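PDB 1JO0: RNA-binding protein HI_1333 from Haemophilus influenzae, which probably binds RNA through its CRM (CRS1/YhbY) domain, although its precise cellular role is not established. Local coordinates for residues L11-H16 with E45-V49; E69-A73 with V83-P87; K8-K12 with A73-T77. One frame throughout, in Å; residues are numbered along the deposited sequence. Where two conformers were deposited one is given.

In the fold
All three contacts meet at one mixed four-stranded sheet. Contacts 1 and 3 overlap at Leu11 and Lys12, with Leu11 touching in both, and lay helix 5-15 over the sheet, reaching strands 46-51 and 73-78; their centres are about 7 Å apart. Contact 2 joins the end of helix 56-70 and the start of strand 73-78 to strand 81-85, which lies between strands 46-51 and 73-78. Its centre is about 11 Å from that of contact 1 and about 10 Å from that of contact 3. The tie is direct: Leu11 CD1 packs on Tyr85 CG at 3.5 Å. Bound glycerol, probably from crystallisation, lies about 3 Å from the side chains of Lys48 (contact 1) and Gln74 (contact 3).

Contact 1: L11-H16 with E45-V49; sequences LKGLAH and ELIKV
Leu46 carries most of the apolar packing, reaching from the start of strand 46-51 to the sheet-facing side of helix 5-15. Its CG is anti to the backbone N (chi1 180°), which sends the branched end straight out to the helix. There CD2 lies among three helical residues: it is 3.7 Å from Leu11 O, and it also touches the Ala15 methyl, with Leu46 CD2 to Ala15 CB at 4.1 Å. Leu46 CD1 meets Leu11 CB at 4.1 Å; the two side chains run past each other in opposite directions. Leu14 adds an outer touch, its CG 3.9 Å from Leu46 CD2; because Leu14 has two deposited conformers, this touch is the less certain one.

At Ile47 the strand turns its side chain away, onto Ile37, Ala40 and Leu41 of helix 31-44, which covers the opposite face of the sheet. Lys48 points to helix 5-15 again. Its chain, extended beyond CG, brings CE within 3.0 Å of Ala15 O, and NZ makes a weak hydrogen bond to that same Ala15 O at 2.9 Å. The stronger protein partner of the ammonium group is Leu18 O, in the loop that follows the helix, and a glycerol oxygen binds it too.

The axes of the two short segments approach to 9.3 Å at an angle of 61°, a spacing filled by leucine and alanine side chains. The chemistry is therefore divided: hydrocarbon packs the C-terminal half of helix 5-15 on the strand, while the Lys48 ammonium gathers the carbonyls of Ala15 and Leu18. Carbonyls near the C-terminal part of a helix probably carry extra partial negative charge, which would favour the protonated lysine.

Contact 2: E69-A73 with V83-P87; sequences ETKAA and VLYRP
Ala73 and Tyr85 form an antiparallel hydrogen-bonded pair, their CA atoms 5.1 Å apart. Two backbone bonds define it: Ala73 N donates to Tyr85 O at 2.8 Å, and Tyr85 N returns a bond to Ala73 O at 3.0 Å. Ala73 O also receives a CA-H...O contact from Leu84, with Leu84 CA at 3.2 Å.

The polar side-chain link pairs the residue after Tyr85 with one three residues before Ala73. Arg86 NH1 donates to Thr70 O over 2.8 Å in a nearly straight bond (165°), lying in the carbonyl plane on a lone pair. The acceptor is only 3° out of the guanidinium plane, so it meets the group at its edge. A bend at chi3 (69°) turns the otherwise extended arginine chain back to this carbonyl. A salt bridge from Arg86 NH2 to Glu38 of helix 31-44 engages a second guanidinium nitrogen and should restrict rotation of the group.

Within the turn itself, Thr70 OG1 accepts from Ala72 N at 3.1 Å, closing an ST turn, and itself hydrogen-bonds to Ile66 O, one turn back in the helix. Apolar packing is modest: Ala72 CB rests 4.2 Å from Leu84 CB.

Together these features describe a helix-to-strand connection stitched to a beta hairpin. Lys71, with positive phi, leaves helix 56-70; the chain enters strand 73-78 two residues later, and strand 81-85 returns beside it, within the alpha/beta fold of this CRM domain.

Contact 3: K8-K12 with A73-T77; sequences KQFLK and AQVQT
Val75 presses its CG1 methyl against the backbone of helix 5-15, 3.6 Å from both Lys8 O and Lys12 N. This is the tight, buried apolar part of the contact. CG1 stands anti to the backbone N (chi1 173°), which sets this methyl against the helix, 4.0 Å from Leu11 CB; CG2 meets Leu11 CD1, the two side chains crossing at about a right angle.

Toward solvent, exposed lysine chains touch polar atoms through CE without hydrogen bonds. The Lys8 chain reaches across to the strand until CE sits 3.0 Å from Gln74 O and 3.2 Å from Val75 O; NZ stays further off, at 3.7 Å from Gln74 O. Lys12 crosses Gln76 at about a right angle, its CE 3.3 Å from Gln76 NE2. The polar connection here is indirect: a water donates to Lys12 O at 2.8 Å, but its link to Gln76 OE1 is unusually short and so less certain.

Val75 and Gln76 both face Val83 in a classic beta bulge. Helix 5-15 lies against strand 73-78, an outermost strand of the sheet, where Val75 also packs on Val83 and Tyr85 of strand 81-85; Gln74 points away and touches Ile63 and Val67 of helix 56-70.

Contact 1: L11-H16 with E45-V49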
loop_
_atom_site.group_PDB
_atom_site.type_symbol
_atom_site.label_atom_id
_atom_site.label_comp_id
_atom_site.label_asym_id
_atom_site.label_seq_id
_atom_site.Cartn_x
_atom_site.Cartn_y
_atom_site.Cartn_z
ATOM N N LEU A 11 -8.867 2.827 -7.762
ATOM C CA LEU A 11 -7.462 2.840 -7.401
ATOM C C LEU A 11 -6.714 1.609 -7.899
ATOM O O LEU A 11 -5.566 1.728 -8.282
ATOM C CB LEU A 11 -7.362 2.954 -5.877
ATOM C CG LEU A 11 -7.879 4.271 -5.280
ATOM C CD1 LEU A 11 -7.957 4.156 -3.783
ATOM C CD2 LEU A 11 -6.995 5.445 -5.716
ATOM N N LYS A 12 -7.376 0.463 -7.916
ATOM C CA LYS A 12 -6.788 -0.744 -8.469
ATOM C C LYS A 12 -6.443 -0.496 -9.930
ATOM O O LYS A 12 -5.378 -0.816 -10.413
ATOM C CB LYS A 12 -7.820 -1.872 -8.333
ATOM C CG LYS A 12 -7.362 -3.159 -8.975
ATOM C CD LYS A 12 -8.321 -4.304 -8.737
ATOM C CE LYS A 12 -8.029 -5.504 -9.648
ATOM N NZ LYS A 12 -8.921 -6.668 -9.338
ATOM N N GLY A 13 -7.361 0.118 -10.670
ATOM C CA GLY A 13 -7.103 0.374 -12.079
ATOM C C GLY A 13 -5.957 1.338 -12.308
ATOM O O GLY A 13 -5.142 1.191 -13.234
ATOM N N LEU A 14 -5.873 2.372 -11.475
ATOM C CA LEU A 14 -4.793 3.343 -11.574
ATOM C C LEU A 14 -3.452 2.728 -11.215
ATOM O O LEU A 14 -2.461 3.004 -11.891
ATOM C CB LEU A 14 -5.141 4.527 -10.680
ATOM C CG LEU A 14 -4.169 5.686 -10.672
ATOM C CD1 LEU A 14 -3.993 6.182 -12.092
ATOM C CD2 LEU A 14 -4.691 6.810 -9.777
ATOM N N ALA A 15 -3.426 1.870 -10.207
ATOM C CA ALA A 15 -2.186 1.261 -9.740
ATOM C C ALA A 15 -1.567 0.340 -10.782
ATOM O O ALA A 15 -0.373 0.065 -10.727
ATOM C CB ALA A 15 -2.376 0.502 -8.427
ATOM N N HIS A 16 -2.368 -0.146 -11.743
ATOM C CA HIS A 16 -1.772 -0.920 -12.848
ATOM C C HIS A 16 -0.671 -0.174 -13.548
ATOM O O HIS A 16 0.244 -0.782 -14.117
ATOM C CB HIS A 16 -2.960 -1.240 -13.781
ATOM C CG HIS A 16 -2.660 -1.980 -15.014
ATOM N ND1 HIS A 16 -2.454 -3.340 -14.963
ATOM C CD2 HIS A 16 -2.550 -1.599 -16.310
ATOM C CE1 HIS A 16 -2.215 -3.763 -16.185
ATOM N NE2 HIS A 16 -2.265 -2.726 -17.020
ATOM N N GLU A 45 -0.024 9.005 -1.966
ATOM C CA GLU A 45 -1.367 8.556 -1.547
ATOM C C GLU A 45 -1.594 7.099 -1.944
ATOM O O GLU A 45 -1.900 6.272 -1.062
ATOM C CB GLU A 45 -2.485 9.450 -2.123
ATOM C CG GLU A 45 -2.441 10.865 -1.600
ATOM C CD GLU A 45 -3.613 11.651 -2.186
ATOM O OE1 GLU A 45 -3.703 11.743 -3.420
ATOM O OE2 GLU A 45 -4.463 12.162 -1.422
ATOM N N LEU A 46 -1.478 6.759 -3.207
ATOM C CA LEU A 46 -1.614 5.409 -3.777
ATOM C C LEU A 46 -0.236 4.846 -4.023
ATOM O O LEU A 46 0.535 5.465 -4.755
ATOM C CB LEU A 46 -2.369 5.437 -5.085
ATOM C CG LEU A 46 -2.581 4.097 -5.799
ATOM C CD1 LEU A 46 -3.410 3.143 -4.949
ATOM C CD2 LEU A 46 -3.215 4.335 -7.142
ATOM N N ILE A 47 0.071 3.712 -3.403
ATOM C CA ILE A 47 1.404 3.123 -3.505
ATOM C C ILE A 47 1.326 1.607 -3.736
ATOM O O ILE A 47 0.364 0.945 -3.317
ATOM C CB ILE A 47 2.283 3.421 -2.260
ATOM C CG1 ILE A 47 1.796 2.693 -1.005
ATOM C CG2 ILE A 47 2.397 4.937 -2.059
ATOM C CD1 ILE A 47 2.786 2.812 0.136
ATOM N N LYS A 48 2.406 1.121 -4.313
ATOM C CA LYS A 48 2.681 -0.317 -4.418
ATOM C C LYS A 48 3.926 -0.655 -3.609
ATOM O O LYS A 48 4.943 -0.023 -3.732
ATOM C CB LYS A 48 2.948 -0.672 -5.852
ATOM C CG LYS A 48 1.769 -1.004 -6.689
ATOM C CD LYS A 48 2.266 -1.553 -8.054
ATOM C CE LYS A 48 1.081 -1.856 -8.868
ATOM N NZ LYS A 48 1.485 -2.097 -10.260
ATOM N N VAL A 49 3.789 -1.691 -2.779
ATOM C CA VAL A 49 4.858 -2.177 -1.919
ATOM C C VAL A 49 5.130 -3.611 -2.365
ATOM O O VAL A 49 4.218 -4.446 -2.449
ATOM C CB VAL A 49 4.463 -2.165 -0.425
ATOM C CG1 VAL A 49 5.563 -2.743 0.446
ATOM C CG2 VAL A 49 4.100 -0.758 0.003
#

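Contact 2: E69-A73 with V83-P87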
loop_
_atom_site.group_PDB
_atom_site.type_symbol
_atom_site.label_atom_id
_atom_site.label_comp_id
_atom_site.label_asym_id
_atom_site.label_seq_id
_atom_site.Cartn_x
_atom_site.Cartn_y
_atom_site.Cartn_z
ATOM N N GLU A 69 -0.169 0.252 11.484
ATOM C CA GLU A 69 0.708 1.398 11.739
ATOM C C GLU A 69 0.350 2.630 10.921
ATOM O O GLU A 69 0.464 3.756 11.450
ATOM C CB GLU A 69 2.140 0.985 11.373
ATOM C CG GLU A 69 2.687 -0.154 12.232
ATOM C CD GLU A 69 3.203 0.439 13.530
ATOM O OE1 GLU A 69 2.785 1.526 13.952
ATOM O OE2 GLU A 69 4.003 -0.286 14.120
ATOM N N THR A 70 -0.050 2.402 9.687
ATOM C CA THR A 70 -0.225 3.519 8.753
ATOM C C THR A 70 -1.677 3.962 8.572
ATOM O O THR A 70 -1.922 5.070 8.093
ATOM C CB THR A 70 0.289 3.189 7.349
ATOM O OG1 THR A 70 -0.536 2.176 6.726
ATOM C CG2 THR A 70 1.751 2.760 7.310
ATOM N N LYS A 71 -2.639 3.105 8.906
ATOM C CA LYS A 71 -4.059 3.356 8.661
ATOM C C LYS A 71 -4.412 3.468 7.190
ATOM O O LYS A 71 -5.494 3.959 6.831
ATOM C CB LYS A 71 -4.546 4.589 9.426
ATOM C CG LYS A 71 -3.985 4.663 10.822
ATOM C CD LYS A 71 -4.133 3.427 11.659
ATOM C CE LYS A 71 -3.698 3.808 13.076
ATOM N NZ LYS A 71 -2.219 3.973 13.245
ATOM N N ALA A 72 -3.522 2.973 6.309
ATOM C CA ALA A 72 -3.837 2.869 4.907
ATOM C C ALA A 72 -4.880 1.785 4.656
ATOM O O ALA A 72 -4.973 0.812 5.428
ATOM C CB ALA A 72 -2.587 2.588 4.078
ATOM N N ALA A 73 -5.623 1.959 3.584
ATOM C CA ALA A 73 -6.505 0.970 3.029
ATOM C C ALA A 73 -5.764 -0.011 2.137
ATOM O O ALA A 73 -4.943 0.379 1.323
ATOM C CB ALA A 73 -7.637 1.595 2.209
ATOM N N VAL A 83 -1.023 -3.167 -2.822
ATOM C CA VAL A 83 -1.425 -1.836 -3.238
ATOM C C VAL A 83 -2.183 -1.199 -2.070
ATOM O O VAL A 83 -3.134 -1.815 -1.540
ATOM C CB VAL A 83 -2.320 -1.895 -4.478
ATOM C CG1 VAL A 83 -2.655 -0.464 -4.907
ATOM C CG2 VAL A 83 -1.677 -2.681 -5.642
ATOM N N LEU A 84 -1.756 -0.027 -1.653
ATOM C CA LEU A 84 -2.256 0.644 -0.458
ATOM C C LEU A 84 -2.654 2.084 -0.784
ATOM O O LEU A 84 -2.047 2.677 -1.694
ATOM C CB LEU A 84 -1.222 0.656 0.638
ATOM C CG LEU A 84 -0.688 -0.674 1.131
ATOM C CD1 LEU A 84 0.624 -0.494 1.866
ATOM C CD2 LEU A 84 -1.716 -1.298 2.031
ATOM N N TYR A 85 -3.579 2.636 -0.034
ATOM C CA TYR A 85 -3.997 4.017 -0.241
ATOM C C TYR A 85 -4.279 4.719 1.066
ATOM O O TYR A 85 -4.976 4.161 1.919
ATOM C CB TYR A 85 -5.230 4.097 -1.139
ATOM C CG TYR A 85 -5.831 5.473 -1.268
ATOM C CD1 TYR A 85 -5.327 6.409 -2.177
ATOM C CD2 TYR A 85 -6.922 5.879 -0.504
ATOM C CE1 TYR A 85 -5.901 7.672 -2.280
ATOM C CE2 TYR A 85 -7.487 7.124 -0.615
ATOM C CZ TYR A 85 -6.980 8.024 -1.503
ATOM O OH TYR A 85 -7.544 9.265 -1.626
ATOM N N ARG A 86 -3.782 5.951 1.206
ATOM C CA ARG A 86 -4.211 6.779 2.325
ATOM C C ARG A 86 -4.387 8.224 1.824
ATOM O O ARG A 86 -3.457 8.694 1.151
ATOM C CB ARG A 86 -3.197 6.763 3.445
ATOM C CG ARG A 86 -3.669 7.400 4.737
ATOM C CD ARG A 86 -2.630 7.275 5.821
ATOM N NE ARG A 86 -1.444 8.073 5.597
ATOM C CZ ARG A 86 -0.278 7.915 6.209
ATOM N NH1 ARG A 86 -0.081 6.937 7.095
ATOM N NH2 ARG A 86 0.704 8.758 5.894
ATOM N N PRO A 87 -5.491 8.877 2.114
ATOM C CA PRO A 87 -5.678 10.231 1.591
ATOM C C PRO A 87 -4.758 11.227 2.284
ATOM O O PRO A 87 -4.433 11.080 3.449
ATOM C CB PRO A 87 -7.156 10.507 1.897
ATOM C CG PRO A 87 -7.437 9.677 3.112
ATOM C CD PRO A 87 -6.628 8.424 2.920
#

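Contact 3: K8-K12 with A73-T77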
loop_
_atom_site.group_PDB
_atom_site.type_symbol
_atom_site.label_atom_id
_atom_site.label_comp_id
_atom_site.label_asym_id
_atom_site.label_seq_id
_atom_site.Cartn_x
_atom_site.Cartn_y
_atom_site.Cartn_z
ATOM N N LYS A 8 -12.234 1.625 -4.408
ATOM C CA LYS A 8 -11.165 0.635 -4.422
ATOM C C LYS A 8 -10.844 0.200 -5.842
ATOM O O LYS A 8 -9.684 0.073 -6.246
ATOM C CB LYS A 8 -11.628 -0.516 -3.514
ATOM C CG LYS A 8 -10.610 -1.480 -3.093
ATOM C CD LYS A 8 -11.027 -2.407 -1.949
ATOM C CE LYS A 8 -10.002 -3.431 -1.569
ATOM N NZ LYS A 8 -10.392 -4.767 -1.057
ATOM N N GLN A 9 -11.895 -0.018 -6.651
ATOM C CA GLN A 9 -11.665 -0.449 -8.016
ATOM C C GLN A 9 -11.001 0.645 -8.825
ATOM O O GLN A 9 -10.116 0.387 -9.637
ATOM C CB GLN A 9 -12.991 -0.819 -8.665
ATOM C CG GLN A 9 -12.930 -1.063 -10.163
ATOM C CD GLN A 9 -11.939 -2.193 -10.389
ATOM O OE1 GLN A 9 -11.967 -3.203 -9.658
ATOM N NE2 GLN A 9 -11.042 -1.977 -11.336
ATOM N N PHE A 10 -11.405 1.905 -8.633
ATOM C CA PHE A 10 -10.760 3.012 -9.303
ATOM C C PHE A 10 -9.254 2.976 -9.029
ATOM O O PHE A 10 -8.426 3.141 -9.929
ATOM C CB PHE A 10 -11.342 4.367 -8.830
ATOM C CG PHE A 10 -10.528 5.539 -9.342
ATOM C CD1 PHE A 10 -10.632 5.998 -10.636
ATOM C CD2 PHE A 10 -9.654 6.173 -8.447
ATOM C CE1 PHE A 10 -9.857 7.084 -11.049
ATOM C CE2 PHE A 10 -8.889 7.236 -8.881
ATOM C CZ PHE A 10 -8.997 7.699 -10.172
ATOM N N LEU A 11 -8.867 2.827 -7.762
ATOM C CA LEU A 11 -7.462 2.840 -7.401
ATOM C C LEU A 11 -6.714 1.609 -7.899
ATOM O O LEU A 11 -5.566 1.728 -8.282
ATOM C CB LEU A 11 -7.362 2.954 -5.877
ATOM C CG LEU A 11 -7.879 4.271 -5.280
ATOM C CD1 LEU A 11 -7.957 4.156 -3.783
ATOM C CD2 LEU A 11 -6.995 5.445 -5.716
ATOM N N LYS A 12 -7.376 0.463 -7.916
ATOM C CA LYS A 12 -6.788 -0.744 -8.469
ATOM C C LYS A 12 -6.443 -0.496 -9.930
ATOM O O LYS A 12 -5.378 -0.816 -10.413
ATOM C CB LYS A 12 -7.820 -1.872 -8.333
ATOM C CG LYS A 12 -7.362 -3.159 -8.975
ATOM C CD LYS A 12 -8.321 -4.304 -8.737
ATOM C CE LYS A 12 -8.029 -5.504 -9.648
ATOM N NZ LYS A 12 -8.921 -6.668 -9.338
ATOM N N ALA A 73 -5.623 1.959 3.584
ATOM C CA ALA A 73 -6.505 0.970 3.029
ATOM C C ALA A 73 -5.764 -0.011 2.137
ATOM O O ALA A 73 -4.943 0.379 1.323
ATOM C CB ALA A 73 -7.637 1.595 2.209
ATOM N N GLN A 74 -6.134 -1.287 2.228
ATOM C CA GLN A 74 -5.701 -2.284 1.251
ATOM C C GLN A 74 -6.558 -2.178 0.012
ATOM O O GLN A 74 -7.783 -2.332 0.059
ATOM C CB GLN A 74 -5.893 -3.654 1.854
ATOM C CG GLN A 74 -5.211 -3.894 3.159
ATOM C CD GLN A 74 -5.659 -5.141 3.895
ATOM O OE1 GLN A 74 -6.156 -5.114 5.041
ATOM N NE2 GLN A 74 -5.453 -6.243 3.182
ATOM N N VAL A 75 -5.907 -1.887 -1.103
ATOM C CA VAL A 75 -6.585 -1.834 -2.366
ATOM C C VAL A 75 -6.563 -3.187 -3.075
ATOM O O VAL A 75 -7.603 -3.562 -3.609
ATOM C CB VAL A 75 -5.987 -0.734 -3.246
ATOM C CG1 VAL A 75 -6.558 -0.748 -4.656
ATOM C CG2 VAL A 75 -6.155 0.644 -2.562
ATOM N N GLN A 76 -5.439 -3.879 -3.074
ATOM C CA GLN A 76 -5.244 -5.110 -3.804
ATOM C C GLN A 76 -4.025 -5.811 -3.203
ATOM O O GLN A 76 -3.047 -5.168 -2.904
ATOM C CB GLN A 76 -4.994 -4.856 -5.284
ATOM C CG GLN A 76 -4.821 -6.052 -6.180
ATOM C CD GLN A 76 -4.624 -5.668 -7.641
ATOM O OE1 GLN A 76 -4.059 -4.618 -7.978
ATOM N NE2 GLN A 76 -5.125 -6.502 -8.521
ATOM N N THR A 77 -4.134 -7.098 -3.055
ATOM C CA THR A 77 -3.038 -7.969 -2.790
ATOM C C THR A 77 -2.969 -8.986 -3.939
ATOM O O THR A 77 -3.953 -9.678 -4.113
ATOM C CB THR A 77 -3.323 -8.861 -1.562
ATOM O OG1 THR A 77 -3.663 -8.031 -0.461
ATOM C CG2 THR A 77 -2.085 -9.703 -1.291
HETATM O O HOH W 1 -3.654 -2.928 -9.778
#